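Local coordinates for Serine/threonine-protein acetyltransferase HopZ1a (Pseudomonas syringae pv. syringae, PDB 5KLP), which acetylates serine and threonine residues of host target proteins with acetyl-CoA, using inositol hexakisphosphate as cofactor, and so impairs host microtubules and immunity, at residues T142-I147 and M191-Y196; A249-D254 and Y271-R276; A265-A270 and N295-N300. The protein carries 10 engineered substitutions. All blocks are in the same frame, centred on the assembly; numbering follows the deposited sequence.

Interaction 1: T142-I147 and M191-Y196; sequences TEPAVI and MYSLNY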
loop_
_atom_site.group_PDB
_atom_site.type_symbol
_atom_site.label_atom_id
_atom_site.label_comp_id
_atom_site.label_asym_id
_atom_site.label_seq_id
_atom_site.Cartn_x
_atom_site.Cartn_y
_atom_site.Cartn_z
ATOM N N THR A 142 -3.277 -2.452 -5.184
ATOM C CA THR A 142 -2.019 -1.699 -5.200
ATOM C C THR A 142 -0.938 -2.552 -4.560
ATOM O O THR A 142 -1.029 -2.930 -3.381
ATOM C CB THR A 142 -2.115 -0.355 -4.445
ATOM O OG1 THR A 142 -2.453 -0.614 -3.075
ATOM C CG2 THR A 142 -3.177 0.545 -5.052
ATOM N N GLU A 143 0.065 -2.863 -5.368
ATOM C CA GLU A 143 1.238 -3.630 -4.970
ATOM C C GLU A 143 2.361 -2.646 -4.654
ATOM O O GLU A 143 2.907 -2.028 -5.562
ATOM C CB GLU A 143 1.656 -4.577 -6.111
ATOM C CG GLU A 143 3.029 -5.225 -5.942
ATOM C CD GLU A 143 3.125 -6.057 -4.669
ATOM O OE1 GLU A 143 3.709 -5.563 -3.670
ATOM O OE2 GLU A 143 2.614 -7.209 -4.683
ATOM N N PRO A 144 2.690 -2.468 -3.368
ATOM C CA PRO A 144 3.728 -1.503 -2.985
ATOM C C PRO A 144 5.137 -1.926 -3.383
ATOM O O PRO A 144 6.035 -1.082 -3.438
ATOM C CB PRO A 144 3.605 -1.444 -1.454
ATOM C CG PRO A 144 2.255 -1.968 -1.158
ATOM C CD PRO A 144 2.013 -3.032 -2.189
ATOM N N ALA A 145 5.355 -3.214 -3.611
ATOM C CA ALA A 145 6.689 -3.662 -4.031
ATOM C C ALA A 145 6.652 -4.024 -5.517
ATOM O O ALA A 145 6.467 -3.141 -6.359
ATOM C CB ALA A 145 7.175 -4.835 -3.174
ATOM N N VAL A 146 6.783 -5.309 -5.851
ATOM C CA VAL A 146 6.765 -5.714 -7.258
ATOM C C VAL A 146 5.793 -6.864 -7.480
ATOM O O VAL A 146 5.562 -7.680 -6.582
ATOM C CB VAL A 146 8.165 -6.134 -7.752
ATOM C CG1 VAL A 146 9.100 -4.931 -7.781
ATOM C CG2 VAL A 146 8.748 -7.256 -6.879
ATOM N N ILE A 147 5.210 -6.919 -8.673
ATOM C CA ILE A 147 4.255 -7.967 -8.998
ATOM C C ILE A 147 4.923 -9.336 -9.091
ATOM O O ILE A 147 4.405 -10.334 -8.578
ATOM C CB ILE A 147 3.518 -7.663 -10.322
ATOM C CG1 ILE A 147 2.543 -6.499 -10.114
ATOM C CG2 ILE A 147 2.766 -8.899 -10.813
ATOM C CD1 ILE A 147 1.908 -5.978 -11.411
HETATM N N MSE A 191 2.578 -1.590 6.464
HETATM C CA MSE A 191 2.524 -0.141 6.639
HETATM C C MSE A 191 2.258 0.551 5.293
HETATM O O MSE A 191 1.479 1.506 5.239
HETATM C CB MSE A 191 3.820 0.383 7.271
HETATM C CG MSE A 191 3.928 0.099 8.777
HETATM SE SE MSE A 191 2.350 0.811 9.755
HETATM C CE MSE A 191 1.463 -0.902 10.149
ATOM N N TYR A 192 2.886 0.081 4.213
ATOM C CA TYR A 192 2.600 0.665 2.892
ATOM C C TYR A 192 1.138 0.437 2.531
ATOM O O TYR A 192 0.464 1.329 2.033
ATOM C CB TYR A 192 3.497 0.082 1.789
ATOM C CG TYR A 192 4.873 0.704 1.740
ATOM C CD1 TYR A 192 5.081 1.939 1.143
ATOM C CD2 TYR A 192 5.966 0.064 2.332
ATOM C CE1 TYR A 192 6.353 2.520 1.116
ATOM C CE2 TYR A 192 7.227 0.630 2.307
ATOM C CZ TYR A 192 7.415 1.853 1.695
ATOM O OH TYR A 192 8.675 2.410 1.678
ATOM N N SER A 193 0.649 -0.771 2.792
ATOM C CA SER A 193 -0.727 -1.101 2.449
ATOM C C SER A 193 -1.720 -0.259 3.249
ATOM O O SER A 193 -2.734 0.189 2.712
ATOM C CB SER A 193 -0.988 -2.599 2.671
ATOM O OG SER A 193 -0.196 -3.395 1.795
ATOM N N LEU A 194 -1.443 -0.074 4.540
ATOM C CA LEU A 194 -2.301 0.760 5.386
ATOM C C LEU A 194 -2.260 2.202 4.899
ATOM O O LEU A 194 -3.297 2.849 4.742
ATOM C CB LEU A 194 -1.877 0.665 6.865
ATOM C CG LEU A 194 -2.607 1.594 7.837
ATOM C CD1 LEU A 194 -4.111 1.335 7.782
ATOM C CD2 LEU A 194 -2.089 1.439 9.280
ATOM N N ASN A 195 -1.059 2.709 4.649
ATOM C CA ASN A 195 -0.938 4.069 4.139
ATOM C C ASN A 195 -1.668 4.218 2.819
ATOM O O ASN A 195 -2.343 5.219 2.578
ATOM C CB ASN A 195 0.531 4.470 3.961
ATOM C CG ASN A 195 0.679 5.921 3.518
ATOM O OD1 ASN A 195 0.748 6.210 2.331
ATOM N ND2 ASN A 195 0.701 6.840 4.484
ATOM N N TYR A 196 -1.542 3.205 1.972
ATOM C CA TYR A 196 -2.160 3.227 0.657
ATOM C C TYR A 196 -3.684 3.255 0.733
ATOM O O TYR A 196 -4.345 3.914 -0.082
ATOM C CB TYR A 196 -1.688 2.020 -0.156
ATOM C CG TYR A 196 -0.356 2.247 -0.856
ATOM C CD1 TYR A 196 0.458 3.344 -0.532
ATOM C CD2 TYR A 196 0.070 1.391 -1.870
ATOM C CE1 TYR A 196 1.662 3.562 -1.180
ATOM C CE2 TYR A 196 1.274 1.602 -2.535
ATOM C CZ TYR A 196 2.063 2.690 -2.190
ATOM O OH TYR A 196 3.248 2.889 -2.866
#
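Tyr192 is the first residue of 191-196 to meet the other segment, and its target is Pro144. The Tyr192 CB lies 3.6 Å from Pro144 CB, and the two side chains run past each other in opposite directions. The phenol leads away from the contact and ends in a hydrogen bond from Tyr192 OH to the carbonyl oxygen of His263. Next, Ser193 OG is 4.1 Å from Pro144 CG and is hydrogen-bonded to the backbone oxygen of Cys189, one turn earlier in the same helix. This helix, 189-202, starts at the active-site Cys189. Strand 138-143, from the mixed sheet, ends at Glu143, a second active-site residue. The contact packs helix 189-202 against the end of strand 138-143 and against Pro144 just beyond it, in a fold related to the CA-clan peptidases. Glu143 turns away from the helix. Its OE1 accepts from Ala145 N at 2.9 Å with the anti lone pair, while OE2 is hydrogen-bonded to His158 and Gln154. Both carboxylate oxygens are thus held, which fixes the group's rotation. Asn195 does not touch 142-147; its ND2 is hydrogen-bonded to the inositol hexakisphosphate. In Tyr196, CG is anti to the carbonyl carbon (chi1 -84°), which carries the ring to the strand. Thr142 OG1, hydrogen-bonded to the backbone oxygen of Met126, reaches the ring edge near its plane, 3.4 Å from Tyr196 CD2. Pro144 CG approaches the same ring obliquely, 4.0 Å from Tyr196 CE2. The Tyr196 hydroxyl is hydrogen-bonded to the oxygen of Phe260 and to Thr180.

Interaction 2: A249-D254 and Y271-R276; sequences AAFGAD and YYLMKR. Engineered in segment 271-276: Tyr271 (natural residue Lys), Tyr272 (natural residue Gln).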
loop_
_atom_site.group_PDB
_atom_site.type_symbol
_atom_site.label_atom_id
_atom_site.label_comp_id
_atom_site.label_asym_id
_atom_site.label_seq_id
_atom_site.Cartn_x
_atom_site.Cartn_y
_atom_site.Cartn_z
ATOM N N ALA A 249 -2.596 -4.288 -15.518
ATOM C CA ALA A 249 -1.482 -3.887 -14.685
ATOM C C ALA A 249 -0.857 -2.599 -15.204
ATOM O O ALA A 249 -0.823 -2.347 -16.410
ATOM C CB ALA A 249 -0.445 -5.009 -14.624
ATOM N N ALA A 250 -0.343 -1.793 -14.285
ATOM C CA ALA A 250 0.346 -0.567 -14.653
ATOM C C ALA A 250 1.309 -0.171 -13.556
ATOM O O ALA A 250 1.241 -0.672 -12.425
ATOM C CB ALA A 250 -0.645 0.561 -14.918
ATOM N N PHE A 251 2.221 0.724 -13.906
ATOM C CA PHE A 251 3.167 1.253 -12.945
ATOM C C PHE A 251 2.526 2.394 -12.183
ATOM O O PHE A 251 1.814 3.219 -12.774
ATOM C CB PHE A 251 4.443 1.706 -13.647
ATOM C CG PHE A 251 5.450 2.298 -12.720
ATOM C CD1 PHE A 251 6.054 1.515 -11.756
ATOM C CD2 PHE A 251 5.804 3.632 -12.821
ATOM C CE1 PHE A 251 6.992 2.056 -10.902
ATOM C CE2 PHE A 251 6.746 4.182 -11.965
ATOM C CZ PHE A 251 7.332 3.392 -11.004
ATOM N N GLY A 252 2.769 2.428 -10.875
ATOM C CA GLY A 252 2.114 3.372 -9.981
ATOM C C GLY A 252 2.155 4.835 -10.405
ATOM O O GLY A 252 1.121 5.500 -10.416
ATOM N N ALA A 253 3.338 5.334 -10.765
ATOM C CA ALA A 253 3.493 6.746 -11.114
ATOM C C ALA A 253 2.667 7.151 -12.330
ATOM O O ALA A 253 2.330 8.324 -12.480
ATOM C CB ALA A 253 4.957 7.079 -11.356
ATOM N N ASP A 254 2.335 6.191 -13.190
ATOM C CA ASP A 254 1.560 6.494 -14.392
ATOM C C ASP A 254 0.082 6.741 -14.116
ATOM O O ASP A 254 -0.556 7.485 -14.851
ATOM C CB ASP A 254 1.701 5.369 -15.423
ATOM C CG ASP A 254 3.065 5.362 -16.087
ATOM O OD1 ASP A 254 3.652 6.454 -16.240
ATOM O OD2 ASP A 254 3.561 4.278 -16.445
ATOM N N TYR A 271 14.214 10.973 -7.383
ATOM C CA TYR A 271 14.853 11.839 -8.360
ATOM C C TYR A 271 14.296 11.594 -9.768
ATOM O O TYR A 271 13.903 12.542 -10.452
ATOM C CB TYR A 271 16.378 11.649 -8.330
ATOM C CG TYR A 271 17.096 12.325 -9.475
ATOM C CD1 TYR A 271 17.413 13.675 -9.423
ATOM C CD2 TYR A 271 17.462 11.608 -10.606
ATOM C CE1 TYR A 271 18.058 14.296 -10.469
ATOM C CE2 TYR A 271 18.113 12.226 -11.656
ATOM C CZ TYR A 271 18.407 13.573 -11.576
ATOM O OH TYR A 271 19.052 14.200 -12.616
ATOM N N TYR A 272 14.253 10.335 -10.204
ATOM C CA TYR A 272 13.777 10.030 -11.557
ATOM C C TYR A 272 12.273 10.274 -11.737
ATOM O O TYR A 272 11.829 10.671 -12.813
ATOM C CB TYR A 272 14.134 8.588 -11.943
ATOM C CG TYR A 272 15.636 8.388 -12.025
ATOM C CD1 TYR A 272 16.381 9.044 -12.987
ATOM C CD2 TYR A 272 16.303 7.565 -11.126
ATOM C CE1 TYR A 272 17.754 8.898 -13.056
ATOM C CE2 TYR A 272 17.682 7.409 -11.187
ATOM C CZ TYR A 272 18.399 8.075 -12.159
ATOM O OH TYR A 272 19.762 7.926 -12.234
ATOM N N LEU A 273 11.490 10.040 -10.693
ATOM C CA LEU A 273 10.059 10.302 -10.770
ATOM C C LEU A 273 9.795 11.788 -11.028
ATOM O O LEU A 273 8.932 12.140 -11.829
ATOM C CB LEU A 273 9.363 9.842 -9.488
ATOM C CG LEU A 273 9.289 8.316 -9.351
ATOM C CD1 LEU A 273 8.566 7.933 -8.087
ATOM C CD2 LEU A 273 8.583 7.749 -10.559
HETATM N N MSE A 274 10.549 12.654 -10.353
HETATM C CA MSE A 274 10.410 14.102 -10.541
HETATM C C MSE A 274 10.875 14.587 -11.907
HETATM O O MSE A 274 10.593 15.718 -12.298
HETATM C CB MSE A 274 11.181 14.860 -9.466
HETATM C CG MSE A 274 10.569 14.762 -8.089
HETATM SE SE MSE A 274 11.299 16.165 -6.930
HETATM C CE MSE A 274 10.454 17.717 -7.780
ATOM N N LYS A 275 11.591 13.732 -12.626
ATOM C CA LYS A 275 12.110 14.084 -13.944
ATOM C C LYS A 275 11.105 13.775 -15.038
ATOM O O LYS A 275 11.284 14.170 -16.183
ATOM C CB LYS A 275 13.419 13.332 -14.208
ATOM C CG LYS A 275 14.600 13.855 -13.413
ATOM C CD LYS A 275 15.937 13.544 -14.090
ATOM C CE LYS A 275 15.827 13.419 -15.602
ATOM N NZ LYS A 275 17.139 13.054 -16.211
ATOM N N ARG A 276 10.045 13.059 -14.683
ATOM C CA ARG A 276 9.029 12.677 -15.652
ATOM C C ARG A 276 8.401 13.918 -16.281
ATOM O O ARG A 276 8.022 14.854 -15.583
ATOM C CB ARG A 276 7.965 11.782 -14.998
ATOM C CG ARG A 276 8.533 10.445 -14.498
ATOM C CD ARG A 276 7.539 9.659 -13.628
ATOM N NE ARG A 276 6.574 8.934 -14.448
ATOM C CZ ARG A 276 5.346 9.375 -14.691
ATOM N NH1 ARG A 276 4.955 10.531 -14.161
ATOM N NH2 ARG A 276 4.518 8.676 -15.461
#
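Asp254 meets Arg276 with one carboxylate oxygen, while its other oxygen, OD2, is gripped by two further groups: a salt bridge from Arg228 and a hydrogen bond with Ser225. OD1 faces Arg276 NH2 in a salt bridge. The modelled distance from Asp254 OD1 to Arg276 NH2 is 2.5 Å, which is doubtfully short, and the bond is weak because the N-H...O angle is only 122°. The oxygen lies near the guanidinium plane, at its edge. The carboxylate and guanidinium planes are turned 51° apart, so the two groups do not meet as a flat pair. The arginine chain bends at chi3 (81°), and the methyl of Ala253 lies over one face of its guanidinium, near the rim. Ala253 CB is 4.0 Å from Arg276 NE. The carbonyl oxygen of the same alanine also lies over a face, with Ala253 O 3.7 Å from Arg276 NH2. Arg276 NH1 has a second acidic partner, Asp278, in a salt bridge, and Ala253 O is hydrogen-bonded to Arg280. Strand 248-251 is the outermost strand at one end of the six-stranded mixed sheet. The contact joins the short, weakly bonded helix 252-255 after it to the last part of helix 267-274 and the loop behind that helix. The apolar half centres on Leu273, and Tyr261 lies against both Leu273 and Phe251 from a loop. The CD2 branch of Leu273 touches Ala253 CB at 3.8 Å. The same methyl, Leu273 CD2, stands at the edge of the Phe251 ring, near its plane, 4.3 Å from Phe251 CE2.

Interaction 3: A265-A270 and N295-N300; sequences ASLTQA and NLVQRN. With IHP (inositol hexakisphosphate), chain D.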
loop_
_atom_site.group_PDB
_atom_site.type_symbol
_atom_site.label_atom_id
_atom_site.label_comp_id
_atom_site.label_asym_id
_atom_site.label_seq_id
_atom_site.Cartn_x
_atom_site.Cartn_y
_atom_site.Cartn_z
ATOM N N ALA A 265 11.350 4.312 -0.327
ATOM C CA ALA A 265 12.647 4.191 0.329
ATOM C C ALA A 265 13.748 4.851 -0.489
ATOM O O ALA A 265 14.651 5.467 0.066
ATOM C CB ALA A 265 12.980 2.727 0.581
ATOM N N SER A 266 13.653 4.751 -1.811
ATOM C CA SER A 266 14.777 5.107 -2.669
ATOM C C SER A 266 14.877 6.602 -3.006
ATOM O O SER A 266 13.963 7.202 -3.589
ATOM C CB SER A 266 14.711 4.295 -3.971
ATOM O OG SER A 266 15.700 4.736 -4.882
ATOM N N LEU A 267 16.012 7.187 -2.654
ATOM C CA LEU A 267 16.310 8.559 -3.040
ATOM C C LEU A 267 16.388 8.703 -4.571
ATOM O O LEU A 267 15.896 9.673 -5.149
ATOM C CB LEU A 267 17.627 9.005 -2.396
ATOM C CG LEU A 267 18.283 10.247 -2.989
ATOM C CD1 LEU A 267 17.380 11.474 -2.847
ATOM C CD2 LEU A 267 19.642 10.487 -2.352
ATOM N N THR A 268 17.001 7.737 -5.240
ATOM C CA THR A 268 17.179 7.884 -6.682
ATOM C C THR A 268 15.844 7.720 -7.416
ATOM O O THR A 268 15.593 8.400 -8.409
ATOM C CB THR A 268 18.223 6.901 -7.233
ATOM O OG1 THR A 268 17.895 5.565 -6.845
ATOM C CG2 THR A 268 19.589 7.268 -6.692
ATOM N N GLN A 269 14.990 6.826 -6.929
ATOM C CA GLN A 269 13.650 6.700 -7.509
ATOM C C GLN A 269 12.932 8.054 -7.499
ATOM O O GLN A 269 12.405 8.502 -8.525
ATOM C CB GLN A 269 12.832 5.658 -6.745
ATOM C CG GLN A 269 11.414 5.442 -7.254
ATOM C CD GLN A 269 10.665 4.484 -6.363
ATOM O OE1 GLN A 269 10.401 4.784 -5.191
ATOM N NE2 GLN A 269 10.345 3.306 -6.894
ATOM N N ALA A 270 12.955 8.709 -6.341
ATOM C CA ALA A 270 12.342 10.022 -6.176
ATOM C C ALA A 270 12.897 11.000 -7.195
ATOM O O ALA A 270 12.142 11.759 -7.798
ATOM C CB ALA A 270 12.559 10.546 -4.766
ATOM N N ASN A 295 8.832 18.863 -1.812
ATOM C CA ASN A 295 8.593 17.923 -2.897
ATOM C C ASN A 295 9.133 16.546 -2.529
ATOM O O ASN A 295 9.717 16.361 -1.464
ATOM C CB ASN A 295 9.196 18.426 -4.222
ATOM C CG ASN A 295 10.713 18.577 -4.182
ATOM O OD1 ASN A 295 11.424 17.772 -3.584
ATOM N ND2 ASN A 295 11.213 19.613 -4.850
ATOM N N LEU A 296 8.942 15.590 -3.428
ATOM C CA LEU A 296 9.296 14.201 -3.173
ATOM C C LEU A 296 10.778 14.006 -2.818
ATOM O O LEU A 296 11.108 13.260 -1.901
ATOM C CB LEU A 296 8.928 13.369 -4.399
ATOM C CG LEU A 296 8.463 11.932 -4.249
ATOM C CD1 LEU A 296 7.393 11.791 -3.162
ATOM C CD2 LEU A 296 7.941 11.468 -5.607
ATOM N N VAL A 297 11.678 14.659 -3.546
ATOM C CA VAL A 297 13.092 14.506 -3.225
ATOM C C VAL A 297 13.439 15.139 -1.866
ATOM O O VAL A 297 14.186 14.563 -1.078
ATOM C CB VAL A 297 13.976 15.096 -4.331
ATOM C CG1 VAL A 297 15.396 15.266 -3.835
ATOM C CG2 VAL A 297 13.938 14.174 -5.565
ATOM N N GLN A 298 12.871 16.302 -1.577
ATOM C CA GLN A 298 13.146 16.967 -0.310
ATOM C C GLN A 298 12.631 16.132 0.850
ATOM O O GLN A 298 13.280 16.034 1.892
ATOM C CB GLN A 298 12.515 18.358 -0.281
ATOM C CG GLN A 298 13.189 19.349 -1.235
ATOM C CD GLN A 298 12.383 20.611 -1.406
ATOM O OE1 GLN A 298 11.152 20.583 -1.372
ATOM N NE2 GLN A 298 13.068 21.733 -1.569
ATOM N N ARG A 299 11.467 15.520 0.664
ATOM C CA ARG A 299 10.912 14.672 1.703
ATOM C C ARG A 299 11.822 13.482 1.957
ATOM O O ARG A 299 12.169 13.190 3.112
ATOM C CB ARG A 299 9.506 14.187 1.339
ATOM C CG ARG A 299 8.963 13.279 2.415
ATOM C CD ARG A 299 7.587 12.701 2.135
ATOM N NE ARG A 299 7.270 11.822 3.254
ATOM C CZ ARG A 299 6.695 12.220 4.386
ATOM N NH1 ARG A 299 6.320 13.483 4.551
ATOM N NH2 ARG A 299 6.483 11.339 5.357
ATOM N N ASN A 300 12.237 12.826 0.875
ATOM C CA ASN A 300 13.107 11.666 0.972
ATOM C C ASN A 300 14.377 11.996 1.740
ATOM O O ASN A 300 14.792 11.240 2.625
ATOM C CB ASN A 300 13.464 11.140 -0.422
ATOM C CG ASN A 300 14.181 9.800 -0.372
ATOM O OD1 ASN A 300 15.368 9.732 -0.047
ATOM N ND2 ASN A 300 13.461 8.724 -0.687
HETATM C C1 IHP D . -1.364 13.393 8.491
HETATM C C2 IHP D . -0.601 12.284 7.635
HETATM C C3 IHP D . 0.948 12.342 7.350
HETATM C C4 IHP D . 1.659 13.665 7.901
HETATM C C5 IHP D . 0.795 14.880 8.180
HETATM C C6 IHP D . -0.300 14.381 9.113
HETATM O O11 IHP D . -2.319 13.984 7.820
HETATM P P1 IHP D . -3.980 14.105 8.126
HETATM O O21 IHP D . -4.758 13.986 6.817
HETATM O O31 IHP D . -4.294 15.468 8.750
HETATM O O41 IHP D . -4.530 13.050 9.071
HETATM O O12 IHP D . -1.283 11.920 6.496
HETATM P P2 IHP D . -1.834 10.332 6.406
HETATM O O22 IHP D . -2.803 10.052 7.574
HETATM O O32 IHP D . -2.538 9.977 5.092
HETATM O O42 IHP D . -0.634 9.382 6.632
HETATM O O13 IHP D . 1.075 12.242 6.087
HETATM P P3 IHP D . 1.799 11.155 5.021
HETATM O O23 IHP D . 1.332 9.699 5.035
HETATM O O33 IHP D . 1.238 11.850 3.782
HETATM O O43 IHP D . 3.324 11.190 5.035
HETATM O O14 IHP D . 2.704 14.023 7.140
HETATM P P4 IHP D . 4.237 13.648 7.510
HETATM O O24 IHP D . 4.566 12.198 7.148
HETATM O O34 IHP D . 5.244 14.592 6.822
HETATM O O44 IHP D . 4.479 13.795 9.024
HETATM O O15 IHP D . 0.402 15.596 7.114
HETATM P P5 IHP D . 0.948 17.180 6.792
HETATM O O25 IHP D . 2.152 17.529 7.675
HETATM O O35 IHP D . 1.400 17.317 5.312
HETATM O O45 IHP D . -0.132 18.234 7.051
HETATM O O16 IHP D . -0.905 15.404 9.713
HETATM P P6 IHP D . -1.472 15.388 11.247
HETATM O O26 IHP D . -0.541 14.577 12.148
HETATM O O36 IHP D . -1.593 16.814 11.815
HETATM O O46 IHP D . -2.870 14.763 11.303
#
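Asn300 holds its CG opposite the backbone N (chi1 -171°), which swings the amide onto the backbone at Leu267. Asn300 OD1 is 3.3 Å from Leu267 CA and also lies against Leu267 CB. The two side chains meet at about a right angle. In Leu267 the first torsion (chi1 163°) places the CD1 branch near the other helix, 4.4 Å from Val297 CG1. Asn300 ND2 is 3.3 Å from Ser266 O, but the angle is too poor for a hydrogen bond. The contact there is close packing of a buried amide against the start of helix 267-274. One turn further on, the small Ala270 points at the other helix. Ala270 CB is 4.0 Å from Val297 CG2, and Leu296 adds its own apolar side chain to this patch. Helices 267-274 and 296-302 thus pack closely, with CA atoms of Ala270 and Val297 5.4 Å apart. Both helices are capped at the N-terminal end. Ser266 OG accepts from Gln269 N. Asn295 and Gln298 form a capping box: Gln298 N donates to Asn295 OD1, and Asn295 N donates to Gln298 OE1. Arg299 runs out as an extended chain to the inositol hexakisphosphate and does not touch 265-270. It grips one phosphate with two nitrogens. Arg299 NH1 donates to IHP O34 at 2.7 Å, nearly straight at 168°, and Arg299 NH2 donates to IHP O24 at 2.8 Å. An oxygen of a neighbouring phosphate, O43, lies over one guanidinium face. Arg299 NH2 is also hydrogen-bonded to Ser324 OG. Lys26, Lys199, Lys202 and His290 hold the ligand too. Residues 265-268 belong to the CoA-binding site. The helix that supplies one arginine to the cofactor site therefore packs directly on a CoA-binding segment, which is consistent with allosteric activation by the inositol phosphate.

How the interactions relate
Interactions 2 and 3 share helix 267-274, and their centres are 12 Å apart. Met274 of interaction 2 packs on the partner helix of interaction 3, with Met274 SE 3.6 Å from Val297 CG2. Interactions 1 and 3, 17 Å apart between centres, touch where Tyr192 OH comes 3.8 Å from Ala265 N. Interactions 1 and 2 reach the same sheet, and Ile147 CD1 packs 4.1 Å from Ala249 CB. The side chain of Phe251 in interaction 2 is about 9 Å from that of the active-site Glu143 in interaction 1. The inositol hexakisphosphate touches helix 189-202, which begins at Cys189, and helix 296-302, which packs on the CoA-binding residues 265-268.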